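Local atomic coordinates of selenium-binding protein (Sulfolobus tokodaii, PDB entry 2ECE), a protein that is of unknown function but belongs to the selenium-binding protein family, whose members are thought to bind selenium. Residues I300-L305 with K317-V323; G366-R370 with Q408-E412; E249-E255 with I269-L275; G343-Q347 with L358-L364; L379-P383 with G413-W417. One frame throughout, in Å; residues are numbered along the deposited sequence.

Contact 1 of 5, residues I300-L305 with K317-V323; sequences IPAEPL and KAVPPLV
Glu303 and Val319 form an antiparallel hydrogen-bonded pair, Glu303 N giving its proton to Val319 O at 2.9 Å and Val319 N returning the bond to Glu303 O at 2.8 Å, while the two segments as a whole run 149° apart. A third backbone bond follows, from Leu305 N to Lys317 O (2.9 Å, 174° at the hydrogen). Between them Pro304 sits opposite Ala318 as a non-hydrogen-bonded pair, a place where the missing N-H of proline costs no bond across the strands. The side chains divide into two groups. Where the strands pair, Leu305 and Val319 lie alongside each other, pointing the same way, and Leu305 CD1 touches Val319 CG2 at 3.9 Å. That methyl is the branch beside the backbone N, because CG1 takes the anti position (chi1 -178°). At the other end Ile300 and Pro321 slide past each other in opposite senses: Ile300 CG2 lies against Pro321 CB at 3.7 Å, and the proline CG comes near the isoleucine carbonyl. Ile300 also crosses Val323 at about a right angle, CD1 meeting CG2 at 4.0 Å. Ala302 CB lies 4.2 Å from Ala318 CB and 3.4 Å from Val319 O. Beyond the pair, Leu337 in strand 334-339 of the next sheet packs on both Ile300 and Val323. The chemistry is thus simple: short backbone bonds fix the alignment of strand 318-319 on the edge of its propeller sheet, and aliphatic contacts without any charge pairing close the stretch toward Val323.

Contact 2 of 5, residues G366-R370 with Q408-E412; sequences GIFHR and QFYPE
The Tyr410 ring meets Arg370 at its edge, with NH1 lying in the ring plane 3.9 Å from Tyr410 CE1, and the guanidinium is turned 64° against the ring. One face of that guanidinium rests on Ile367 CA, while the Phe409 ring has Ile367 CD1 near its plane, 4.2 Å from Phe409 CD2. All this joins two connections of the beta-propeller: the loop after strand 357-363 and the end of helix 403-409, where Tyr410 is the first residue to leave the helical conformation. Ile367 touches both rings with its longer branch. Its CG1 approaches the tyrosine at 3.6 Å from CE1, and its terminal CD1 reaches on to the Phe409 carbonyl oxygen at 3.5 Å. This works because CG1 stands beside the backbone N (chi1 -64°), directing the longer branch toward the helix end. The tyrosine hydroxyl is buried and held by a hydrogen bond with the carbonyl oxygen of Trp340, whose ring also packs edge-to-face with Tyr410; on the near side the hydroxyl touches Gly366 CA at 3.4 Å. Glu412 adds an opposite charge in the neighbourhood of Arg370 without meeting it. The loop itself is curled, residues 367 to 369 having helical backbone angles, and its turn is closed at one oxygen: Gly366 O takes Arg370 N at 2.9 Å and, in a weak and bent bond, the same residue's NH1 at 2.8 Å.

Contact 3 of 5, residues E249-E255 with I269-L275; sequences ENRMALE and INMVVSL
Met271 hooks its side chain under the facing strand, bending at chi2 and chi3 (-47° and -62°) until SD lies 3.5 Å from Ala253 CB and CE presses against the backbone carbon of Arg251. The small Ala253 is the hollow that takes the sulfur, and Ile269 CD1 fills in beside it, 3.8 Å from the same CB. Around the other side Val272 is the bump: its CB rests on Met252 CB at 3.7 Å, and its CG2 pushes against Leu254 CD1 at 3.5 Å, tighter than usual for two carbons. At one end Leu275 CD1 sits over the centre of the Arg251 guanidinium, 3.8 Å above its plane, while NH1 of that group turns back to Asn250 O and NH2 reaches Lys223 O. With an alanine at Arg251, Leu275 is likely to lose the flat group that covers its methyl, and the carbonyls of Asn250 and Lys223 a donor each. Polar groups close the rim near Ser274, where a water donates to Glu249 OE2 (2.6 Å) and also bonds to Ser274 OG, itself hydrogen-bonded with Lys276 N. Five backbone hydrogen bonds tie the strands, the straightest running from Leu275 N to Glu249 O (2.7 Å, 173°). Strands 250-258 and 266-274, antiparallel and joined directly in sequence, make the beta hairpin that begins a twisted antiparallel sheet, one blade of a beta-propeller.

Contact 4 of 5, residues G343-Q347 with L358-L364; sequences GEVRQ and LTGKVKL
Val345 and Val362 make the close-packed half of this strand pair: Val345 CB touches Val362 CG2 at 3.7 Å, and Val362 N bonds to Val345 O in nearly linear fashion (167°). Leu364 CD1 continues the apolar side against Val345 CG2, more loosely, at 4.3 Å. The opposite face, with Glu344, Arg346, Lys361 and Lys363, is polar and partly open to solvent. There Arg346, its chain extended from CG to NE (chi2 -176°), comes side-on to Glu344 on the same strand, NE and NH2 both gripping OE1, NE at 2.9 Å, with that oxygen in the guanidinium plane. Lys361 lies alongside the arginine, pointing the same way, its CE over one guanidinium face and 3.8 Å from Arg346 NE. Its ammonium does not touch the carboxylate; a water instead donates to Glu344 OE2 and accepts from Lys361 NZ (3.0 Å). Glu344 OE2 also bonds to His369 NE2, so both carboxylate oxygens are engaged and the negative charge is probably well compensated. Toward Gln347 the pairing is interrupted by a classic beta bulge: Thr359 and Gly360 both face that residue, whose O accepts from Thr359 N at 2.8 Å and only weakly from Gly360 N. Strand 357-363 is one of the two outermost in its blade, strand 344-349 lying between it and strand 334-339, and the valine face packs on Leu421 of strand 417-423 and on strand 429-438.

Contact 5 of 5, residues L379-P383 with G413-W417; sequences LTGAP and GLKGW
Thr380 O is gripped by two donors, Trp417 NE1 at 2.9 Å and the side-chain amide nitrogen of Asn399. The indole N-H lies in the plane of the threonine carbonyl, though the oxygen is 25° out of the ring plane, and the bond is bent. The threonine uses its other oxygen as well: OG1 accepts Lys415 N at 2.9 Å in a much straighter bond (164°). It can do so because OG1 occupies the crowded position between backbone N and carbonyl carbon (chi1 57°), facing the segment 413-417. Over one face of the indole lies Leu379, whose CD2 makes a CH-pi contact 3.9 Å from the centroid of the five-membered ring and close to its normal; Leu379 CB comes nearer still to NE1, at 3.6 Å. The far end of the six-membered ring runs past the peptide between Ala382 and Pro383, with CH2 4.1 Å from Pro383 N. Leu414 CD1 rests 3.9 Å from Gly381 CA, where any side chain would collide with it. A leucine in place of Trp417 would probably deprive Thr380 O of one of its two donors and open a gap beneath Leu379 CD2. Asn399 also bonds to Trp417 N and Lys415 O, binding the start of strand 417-423 to the loop after strand 394-398, while Val397 of that strand and Phe436 of strand 429-438 pack against the same indole.

How the contacts relate
The five contacts form a connected run through the propeller, with no ligand or established active site among them. Contacts 1 and 3 belong to one sheet and are joined where Asn270 ND2 bonds to Val323 O (2.9 Å). Contact 1 reaches contact 2 through Phe368, packed on Glu303 and Leu305, and meets contact 4 where Ile300 CD1 touches Arg346 NH1. A probable hydrogen bond between His369 NE2 and Glu344 OE2 (2.7 Å) joins contacts 2 and 4. Contacts 2 and 5 are closest, centres about 9 Å apart, segments alternating along the chain and Gly366 N bonded to Gly381 O at 2.7 Å. Contact 4 leans on contact 5 through Pro383, whose CB lies 3.4 Å from Val345 CG2.

Contact 1 of 5, residues I300-L305 with K317-V323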
# COMPACT_ATOMS: atom_id res chain seq x y z
N ILE A 300 1.92 15.00 12.68
CA ILE A 300 1.81 14.26 13.93
C ILE A 300 3.18 14.22 14.59
O ILE A 300 4.14 13.73 14.00
CB ILE A 300 1.30 12.83 13.68
CG1 ILE A 300 -0.08 12.88 13.01
CG2 ILE A 300 1.22 12.06 15.00
CD1 ILE A 300 -0.61 11.53 12.59
N PRO A 301 3.28 14.73 15.83
CA PRO A 301 4.55 14.74 16.56
C PRO A 301 4.90 13.41 17.22
O PRO A 301 4.03 12.56 17.45
CB PRO A 301 4.33 15.85 17.59
CG PRO A 301 2.89 15.66 17.94
CD PRO A 301 2.25 15.49 16.56
N ALA A 302 6.18 13.23 17.51
CA ALA A 302 6.65 12.02 18.17
C ALA A 302 6.20 12.09 19.63
O ALA A 302 5.95 13.17 20.16
CB ALA A 302 8.16 11.93 18.08
N GLU A 303 6.10 10.93 20.28
CA GLU A 303 5.69 10.88 21.69
C GLU A 303 6.87 10.54 22.59
O GLU A 303 7.45 9.46 22.50
CB GLU A 303 4.59 9.83 21.90
CG GLU A 303 3.20 10.25 21.47
CD GLU A 303 2.57 11.27 22.41
OE1 GLU A 303 3.16 11.55 23.47
OE2 GLU A 303 1.48 11.79 22.08
N PRO A 304 7.25 11.47 23.48
CA PRO A 304 8.37 11.18 24.38
C PRO A 304 8.11 9.94 25.24
O PRO A 304 6.99 9.71 25.70
CB PRO A 304 8.51 12.48 25.19
CG PRO A 304 7.17 13.20 25.00
CD PRO A 304 6.85 12.88 23.57
N LEU A 305 9.15 9.14 25.43
CA LEU A 305 9.07 7.90 26.21
C LEU A 305 10.51 7.57 26.58
O LEU A 305 11.38 7.56 25.71
CB LEU A 305 8.51 6.78 25.33
CG LEU A 305 7.38 5.85 25.80
CD1 LEU A 305 7.61 4.47 25.18
CD2 LEU A 305 7.36 5.75 27.32
N LYS A 317 14.78 9.03 22.89
CA LYS A 317 13.85 8.96 24.02
C LYS A 317 12.44 9.38 23.60
O LYS A 317 11.70 10.01 24.37
CB LYS A 317 14.33 9.83 25.18
CG LYS A 317 15.77 9.55 25.62
CD LYS A 317 15.92 9.42 27.14
CE LYS A 317 15.58 8.01 27.62
NZ LYS A 317 15.85 7.82 29.08
N ALA A 318 12.07 9.02 22.37
CA ALA A 318 10.75 9.34 21.83
C ALA A 318 10.33 8.25 20.86
O ALA A 318 11.15 7.46 20.40
CB ALA A 318 10.79 10.69 21.13
N VAL A 319 9.03 8.20 20.56
CA VAL A 319 8.50 7.23 19.62
C VAL A 319 7.93 8.01 18.45
O VAL A 319 6.97 8.78 18.61
CB VAL A 319 7.37 6.39 20.25
CG1 VAL A 319 6.86 5.35 19.25
CG2 VAL A 319 7.87 5.70 21.52
N PRO A 320 8.51 7.85 17.25
CA PRO A 320 7.98 8.59 16.11
C PRO A 320 6.65 7.96 15.73
O PRO A 320 6.45 6.76 15.96
CB PRO A 320 9.05 8.38 15.03
CG PRO A 320 10.29 7.96 15.82
CD PRO A 320 9.70 7.07 16.87
N PRO A 321 5.71 8.75 15.20
CA PRO A 321 4.44 8.13 14.83
C PRO A 321 4.65 7.11 13.71
O PRO A 321 3.99 6.08 13.68
CB PRO A 321 3.59 9.33 14.39
CG PRO A 321 4.62 10.29 13.87
CD PRO A 321 5.69 10.19 14.93
N LEU A 322 5.59 7.41 12.82
CA LEU A 322 5.90 6.55 11.68
C LEU A 322 4.64 6.21 10.89
O LEU A 322 4.21 5.05 10.86
CB LEU A 322 6.59 5.26 12.12
CG LEU A 322 7.95 5.38 12.80
CD1 LEU A 322 8.44 3.99 13.21
CD2 LEU A 322 8.94 6.05 11.86
N VAL A 323 4.05 7.22 10.27
CA VAL A 323 2.85 7.01 9.46
C VAL A 323 3.35 6.40 8.16
O VAL A 323 3.97 7.08 7.34
CB VAL A 323 2.14 8.35 9.17
CG1 VAL A 323 0.98 8.13 8.20
CG2 VAL A 323 1.62 8.95 10.49

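Contact 2 of 5, residues G366-R370 with Q408-E412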
# COMPACT_ATOMS: atom_id res chain seq x y z
N GLY A 366 1.95 -1.07 18.96
CA GLY A 366 2.74 0.15 19.01
C GLY A 366 3.81 0.18 20.08
O GLY A 366 3.65 -0.38 21.17
N ILE A 367 4.93 0.83 19.78
CA ILE A 367 6.01 0.95 20.75
C ILE A 367 5.53 1.85 21.88
O ILE A 367 5.92 1.67 23.04
CB ILE A 367 7.27 1.57 20.10
CG1 ILE A 367 7.80 0.65 19.01
CG2 ILE A 367 8.33 1.81 21.16
CD1 ILE A 367 8.85 1.29 18.12
N PHE A 368 4.67 2.81 21.56
CA PHE A 368 4.15 3.73 22.56
C PHE A 368 2.98 3.17 23.37
O PHE A 368 3.05 3.10 24.59
CB PHE A 368 3.72 5.05 21.92
CG PHE A 368 3.31 6.10 22.92
CD1 PHE A 368 4.26 6.71 23.74
CD2 PHE A 368 1.97 6.47 23.05
CE1 PHE A 368 3.88 7.66 24.69
CE2 PHE A 368 1.58 7.43 23.99
CZ PHE A 368 2.54 8.03 24.81
N HIS A 369 1.91 2.76 22.69
CA HIS A 369 0.72 2.23 23.37
C HIS A 369 0.81 0.78 23.86
O HIS A 369 0.24 0.45 24.89
CB HIS A 369 -0.51 2.32 22.46
CG HIS A 369 -0.92 3.72 22.11
ND1 HIS A 369 -1.22 4.67 23.06
CD2 HIS A 369 -1.13 4.30 20.91
CE1 HIS A 369 -1.60 5.78 22.46
NE2 HIS A 369 -1.55 5.59 21.15
N ARG A 370 1.52 -0.08 23.12
CA ARG A 370 1.61 -1.49 23.51
C ARG A 370 0.19 -2.00 23.79
O ARG A 370 -0.02 -2.84 24.67
CB ARG A 370 2.48 -1.66 24.75
CG ARG A 370 3.84 -2.28 24.47
CD ARG A 370 4.77 -1.30 23.78
NE ARG A 370 5.97 -1.93 23.23
CZ ARG A 370 5.99 -2.66 22.11
NH1 ARG A 370 4.87 -2.85 21.43
NH2 ARG A 370 7.13 -3.19 21.67
N GLN A 408 13.93 -4.24 13.46
CA GLN A 408 14.62 -3.14 14.12
C GLN A 408 13.71 -2.42 15.11
O GLN A 408 14.12 -2.10 16.22
CB GLN A 408 15.12 -2.12 13.11
CG GLN A 408 16.23 -2.61 12.22
CD GLN A 408 16.62 -1.56 11.21
OE1 GLN A 408 15.86 -1.27 10.28
NE2 GLN A 408 17.80 -0.97 11.39
N PHE A 409 12.47 -2.16 14.69
CA PHE A 409 11.52 -1.47 15.54
C PHE A 409 10.74 -2.37 16.49
O PHE A 409 10.23 -1.90 17.51
CB PHE A 409 10.56 -0.63 14.69
CG PHE A 409 11.22 0.57 14.05
CD1 PHE A 409 11.85 0.45 12.81
CD2 PHE A 409 11.24 1.79 14.71
CE1 PHE A 409 12.50 1.55 12.24
CE2 PHE A 409 11.89 2.90 14.15
CZ PHE A 409 12.52 2.78 12.91
N TYR A 410 10.63 -3.65 16.15
CA TYR A 410 9.94 -4.63 16.98
C TYR A 410 10.85 -5.85 16.99
O TYR A 410 10.52 -6.90 16.43
CB TYR A 410 8.56 -4.96 16.39
CG TYR A 410 7.60 -3.78 16.45
CD1 TYR A 410 6.96 -3.45 17.64
CD2 TYR A 410 7.42 -2.95 15.35
CE1 TYR A 410 6.16 -2.31 17.74
CE2 TYR A 410 6.62 -1.81 15.43
CZ TYR A 410 6.00 -1.49 16.63
OH TYR A 410 5.26 -0.34 16.72
N PRO A 411 12.02 -5.72 17.63
CA PRO A 411 13.04 -6.77 17.73
C PRO A 411 12.62 -8.05 18.43
O PRO A 411 13.23 -9.09 18.23
CB PRO A 411 14.18 -6.06 18.45
CG PRO A 411 13.46 -5.15 19.37
CD PRO A 411 12.40 -4.56 18.46
N GLU A 412 11.58 -7.99 19.25
CA GLU A 412 11.12 -9.18 19.95
C GLU A 412 10.49 -10.19 19.00
O GLU A 412 10.26 -11.34 19.37
CB GLU A 412 10.14 -8.80 21.06
CG GLU A 412 10.76 -7.90 22.13
CD GLU A 412 9.83 -7.64 23.30
OE1 GLU A 412 9.24 -8.62 23.81
OE2 GLU A 412 9.70 -6.47 23.71

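Contact 3 of 5, residues E249-E255 with I269-L275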
# COMPACT_ATOMS: atom_id res chain seq x y z
N GLU A 249 13.22 18.97 5.09
CA GLU A 249 13.64 18.11 6.18
C GLU A 249 12.94 16.76 6.31
O GLU A 249 13.29 15.96 7.17
CB GLU A 249 13.51 18.85 7.52
CG GLU A 249 12.11 18.80 8.12
CD GLU A 249 11.12 19.76 7.46
OE1 GLU A 249 11.38 20.22 6.32
OE2 GLU A 249 10.08 20.04 8.07
N ASN A 250 11.95 16.49 5.46
CA ASN A 250 11.24 15.21 5.55
C ASN A 250 11.85 14.12 4.68
O ASN A 250 12.49 14.41 3.67
CB ASN A 250 9.76 15.39 5.16
CG ASN A 250 9.04 16.38 6.06
OD1 ASN A 250 9.11 16.29 7.29
ND2 ASN A 250 8.34 17.33 5.46
N ARG A 251 11.65 12.87 5.08
CA ARG A 251 12.17 11.74 4.33
C ARG A 251 11.15 10.60 4.22
O ARG A 251 10.35 10.36 5.12
CB ARG A 251 13.46 11.22 4.98
CG ARG A 251 14.63 12.19 4.89
CD ARG A 251 15.05 12.43 3.45
NE ARG A 251 16.25 13.26 3.34
CZ ARG A 251 16.27 14.58 3.47
NH1 ARG A 251 15.14 15.24 3.71
NH2 ARG A 251 17.42 15.24 3.36
N MET A 252 11.22 9.90 3.09
CA MET A 252 10.35 8.79 2.77
C MET A 252 8.97 9.30 2.33
O MET A 252 8.03 9.36 3.12
CB MET A 252 10.21 7.86 3.98
CG MET A 252 11.53 7.23 4.44
SD MET A 252 11.33 5.95 5.70
CE MET A 252 12.90 6.08 6.61
N ALA A 253 8.84 9.51 1.02
CA ALA A 253 7.59 9.96 0.42
C ALA A 253 6.99 8.63 -0.06
O ALA A 253 7.36 8.17 -1.15
CB ALA A 253 7.88 10.90 -0.76
N LEU A 254 6.08 8.03 0.71
CA LEU A 254 5.55 6.74 0.37
C LEU A 254 4.25 6.76 -0.50
O LEU A 254 4.32 6.83 -1.73
CB LEU A 254 5.37 5.90 1.72
CG LEU A 254 6.75 5.73 2.41
CD1 LEU A 254 6.59 4.63 3.42
CD2 LEU A 254 7.90 5.36 1.43
N GLU A 255 3.17 6.30 0.17
CA GLU A 255 1.85 6.07 -0.42
C GLU A 255 1.10 7.20 -1.05
O GLU A 255 0.79 8.21 -0.38
CB GLU A 255 0.93 5.35 0.60
CG GLU A 255 1.45 4.03 1.18
CD GLU A 255 1.59 2.90 0.16
OE1 GLU A 255 0.79 2.86 -0.79
OE2 GLU A 255 2.48 2.05 0.33
N ILE A 269 -0.39 12.12 0.28
CA ILE A 269 0.82 11.32 0.38
C ILE A 269 1.39 11.53 1.78
O ILE A 269 1.30 12.62 2.35
CB ILE A 269 1.90 11.71 -0.66
CG1 ILE A 269 3.08 10.73 -0.54
CG2 ILE A 269 2.40 13.12 -0.42
CD1 ILE A 269 4.15 10.90 -1.62
N ASN A 270 1.96 10.46 2.33
CA ASN A 270 2.55 10.52 3.66
C ASN A 270 4.07 10.62 3.61
O ASN A 270 4.73 9.96 2.80
CB ASN A 270 2.14 9.29 4.47
CG ASN A 270 2.56 7.97 3.82
OD1 ASN A 270 2.27 7.72 2.65
ND2 ASN A 270 3.23 7.12 4.58
N MET A 271 4.61 11.49 4.46
CA MET A 271 6.05 11.66 4.61
C MET A 271 6.25 11.01 5.96
O MET A 271 5.75 11.50 6.97
CB MET A 271 6.44 13.14 4.67
CG MET A 271 6.44 13.84 3.33
SD MET A 271 7.30 12.92 2.01
CE MET A 271 8.96 12.84 2.64
N VAL A 272 6.98 9.89 5.98
CA VAL A 272 7.19 9.14 7.21
C VAL A 272 7.91 9.81 8.38
O VAL A 272 7.44 9.75 9.52
CB VAL A 272 7.90 7.79 6.93
CG1 VAL A 272 8.07 7.00 8.22
CG2 VAL A 272 7.09 6.98 5.92
N VAL A 273 9.04 10.45 8.12
CA VAL A 273 9.78 11.04 9.22
C VAL A 273 10.52 12.34 8.91
O VAL A 273 11.10 12.51 7.83
CB VAL A 273 10.79 10.01 9.78
CG1 VAL A 273 11.69 9.51 8.67
CG2 VAL A 273 11.61 10.62 10.91
N SER A 274 10.47 13.26 9.86
CA SER A 274 11.14 14.55 9.73
C SER A 274 12.51 14.46 10.38
O SER A 274 12.64 13.94 11.48
CB SER A 274 10.33 15.65 10.42
OG SER A 274 11.15 16.78 10.67
N LEU A 275 13.53 14.95 9.69
CA LEU A 275 14.87 14.92 10.25
C LEU A 275 15.04 15.95 11.36
O LEU A 275 16.04 15.94 12.07
CB LEU A 275 15.91 15.18 9.16
CG LEU A 275 16.05 14.13 8.05
CD1 LEU A 275 17.21 14.50 7.15
CD2 LEU A 275 16.27 12.75 8.65
O HOH W 1 9.60 18.99 10.36

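Contact 4 of 5, residues G343-Q347 with L358-L364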
# COMPACT_ATOMS: atom_id res chain seq x y z
N GLY A 343 1.38 3.36 17.37
CA GLY A 343 0.40 2.29 17.50
C GLY A 343 -1.05 2.74 17.36
O GLY A 343 -1.87 2.51 18.26
N GLU A 344 -1.39 3.35 16.23
CA GLU A 344 -2.76 3.82 16.03
C GLU A 344 -3.21 3.78 14.57
O GLU A 344 -2.41 3.65 13.65
CB GLU A 344 -2.91 5.28 16.50
CG GLU A 344 -2.51 5.59 17.94
CD GLU A 344 -2.59 7.09 18.25
OE1 GLU A 344 -2.89 7.88 17.32
OE2 GLU A 344 -2.34 7.49 19.40
N VAL A 345 -4.53 3.88 14.41
CA VAL A 345 -5.15 3.99 13.10
C VAL A 345 -6.05 5.18 13.38
O VAL A 345 -6.78 5.20 14.38
CB VAL A 345 -6.05 2.79 12.72
CG1 VAL A 345 -6.77 3.11 11.41
CG2 VAL A 345 -5.21 1.53 12.54
N ARG A 346 -5.97 6.20 12.53
CA ARG A 346 -6.78 7.40 12.69
C ARG A 346 -7.68 7.60 11.48
O ARG A 346 -7.39 7.10 10.38
CB ARG A 346 -5.89 8.63 12.86
CG ARG A 346 -4.99 8.60 14.08
CD ARG A 346 -4.22 9.91 14.20
NE ARG A 346 -3.40 9.94 15.41
CZ ARG A 346 -2.81 11.04 15.88
NH1 ARG A 346 -2.95 12.20 15.25
NH2 ARG A 346 -2.09 10.97 16.98
N GLN A 347 -8.76 8.34 11.69
CA GLN A 347 -9.72 8.66 10.65
C GLN A 347 -9.82 10.18 10.60
O GLN A 347 -10.15 10.81 11.60
CB GLN A 347 -11.09 8.07 10.96
CG GLN A 347 -12.18 8.53 10.00
CD GLN A 347 -13.58 8.24 10.51
OE1 GLN A 347 -14.33 7.46 9.91
NE2 GLN A 347 -13.94 8.86 11.62
N LEU A 358 -9.67 15.36 12.65
CA LEU A 358 -9.56 14.06 13.30
C LEU A 358 -10.94 13.66 13.85
O LEU A 358 -11.49 14.36 14.71
CB LEU A 358 -8.56 14.13 14.46
CG LEU A 358 -7.60 12.98 14.76
CD1 LEU A 358 -7.20 13.05 16.23
CD2 LEU A 358 -8.24 11.63 14.46
N THR A 359 -11.50 12.56 13.37
CA THR A 359 -12.81 12.13 13.84
C THR A 359 -12.82 10.71 14.41
O THR A 359 -13.87 10.21 14.81
CB THR A 359 -13.86 12.20 12.71
OG1 THR A 359 -13.42 11.42 11.59
CG2 THR A 359 -14.10 13.64 12.28
N GLY A 360 -11.65 10.07 14.44
CA GLY A 360 -11.59 8.72 14.97
C GLY A 360 -10.16 8.26 15.22
O GLY A 360 -9.26 8.56 14.43
N LYS A 361 -9.96 7.52 16.31
CA LYS A 361 -8.64 7.02 16.67
C LYS A 361 -8.71 5.77 17.54
O LYS A 361 -9.40 5.75 18.55
CB LYS A 361 -7.86 8.10 17.43
CG LYS A 361 -6.50 7.65 17.94
CD LYS A 361 -5.92 8.58 19.00
CE LYS A 361 -5.68 9.99 18.48
NZ LYS A 361 -5.08 10.85 19.53
N VAL A 362 -8.01 4.71 17.13
CA VAL A 362 -7.98 3.48 17.91
C VAL A 362 -6.52 3.13 18.18
O VAL A 362 -5.63 3.51 17.42
CB VAL A 362 -8.67 2.30 17.18
CG1 VAL A 362 -10.15 2.58 17.00
CG2 VAL A 362 -8.00 2.04 15.83
N LYS A 363 -6.28 2.43 19.29
CA LYS A 363 -4.93 2.04 19.66
C LYS A 363 -4.73 0.54 19.47
O LYS A 363 -5.53 -0.26 19.95
CB LYS A 363 -4.65 2.39 21.13
CG LYS A 363 -4.93 3.84 21.51
CD LYS A 363 -4.60 4.06 22.97
CE LYS A 363 -5.29 5.29 23.52
NZ LYS A 363 -4.92 6.52 22.76
N LEU A 364 -3.67 0.17 18.78
CA LEU A 364 -3.36 -1.22 18.51
C LEU A 364 -1.84 -1.39 18.56
O LEU A 364 -1.12 -0.72 17.81
CB LEU A 364 -3.88 -1.63 17.13
CG LEU A 364 -5.38 -1.61 16.85
CD1 LEU A 364 -5.63 -1.67 15.35
CD2 LEU A 364 -6.06 -2.79 17.56
O HOH W 2 -2.37 9.90 20.27

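Contact 5 of 5, residues L379-P383 with G413-W417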
# COMPACT_ATOMS: atom_id res chain seq x y z
N LEU A 379 -0.94 -8.07 20.70
CA LEU A 379 -0.61 -7.54 19.38
C LEU A 379 0.83 -7.06 19.25
O LEU A 379 1.20 -6.04 19.84
CB LEU A 379 -1.54 -6.38 19.04
CG LEU A 379 -3.05 -6.60 19.16
CD1 LEU A 379 -3.79 -5.30 18.84
CD2 LEU A 379 -3.49 -7.73 18.22
N THR A 380 1.64 -7.77 18.47
CA THR A 380 3.01 -7.36 18.24
C THR A 380 2.99 -6.34 17.11
O THR A 380 2.02 -6.27 16.35
CB THR A 380 3.91 -8.55 17.83
OG1 THR A 380 3.38 -9.18 16.66
CG2 THR A 380 3.98 -9.57 18.96
N GLY A 381 4.05 -5.55 16.99
CA GLY A 381 4.09 -4.55 15.94
C GLY A 381 3.05 -3.47 16.16
O GLY A 381 2.75 -3.11 17.30
N ALA A 382 2.50 -2.95 15.07
CA ALA A 382 1.49 -1.89 15.14
C ALA A 382 0.77 -1.81 13.79
O ALA A 382 1.11 -2.54 12.86
CB ALA A 382 2.17 -0.56 15.44
N PRO A 383 -0.25 -0.95 13.68
CA PRO A 383 -0.97 -0.84 12.41
C PRO A 383 -0.01 -0.40 11.30
O PRO A 383 0.85 0.45 11.53
CB PRO A 383 -2.03 0.22 12.69
CG PRO A 383 -2.28 0.07 14.16
CD PRO A 383 -0.88 -0.09 14.71
N GLY A 413 10.20 -9.76 17.78
CA GLY A 413 9.61 -10.66 16.80
C GLY A 413 8.18 -10.34 16.40
O GLY A 413 7.23 -10.71 17.10
N LEU A 414 8.03 -9.65 15.27
CA LEU A 414 6.70 -9.27 14.78
C LEU A 414 5.98 -10.47 14.19
O LEU A 414 6.49 -11.13 13.29
CB LEU A 414 6.83 -8.17 13.73
CG LEU A 414 5.56 -7.43 13.28
CD1 LEU A 414 5.93 -6.03 12.85
CD2 LEU A 414 4.86 -8.18 12.15
N LYS A 415 4.80 -10.74 14.73
CA LYS A 415 3.97 -11.84 14.25
C LYS A 415 2.71 -11.22 13.65
O LYS A 415 2.11 -10.31 14.24
CB LYS A 415 3.63 -12.78 15.40
CG LYS A 415 4.86 -13.52 15.93
CD LYS A 415 4.56 -14.35 17.16
CE LYS A 415 5.83 -15.00 17.69
NZ LYS A 415 5.58 -15.74 18.96
N GLY A 416 2.33 -11.70 12.48
CA GLY A 416 1.18 -11.14 11.79
C GLY A 416 -0.22 -11.36 12.32
O GLY A 416 -0.55 -12.42 12.87
N TRP A 417 -1.04 -10.33 12.15
CA TRP A 417 -2.44 -10.37 12.52
C TRP A 417 -3.22 -9.49 11.56
O TRP A 417 -2.64 -8.74 10.76
CB TRP A 417 -2.69 -9.89 13.98
CG TRP A 417 -1.98 -8.63 14.47
CD1 TRP A 417 -0.95 -8.59 15.37
CD2 TRP A 417 -2.29 -7.26 14.17
NE1 TRP A 417 -0.61 -7.29 15.66
CE2 TRP A 417 -1.42 -6.45 14.93
CE3 TRP A 417 -3.23 -6.63 13.33
CZ2 TRP A 417 -1.45 -5.05 14.89
CZ3 TRP A 417 -3.26 -5.23 13.28
CH2 TRP A 417 -2.38 -4.46 14.06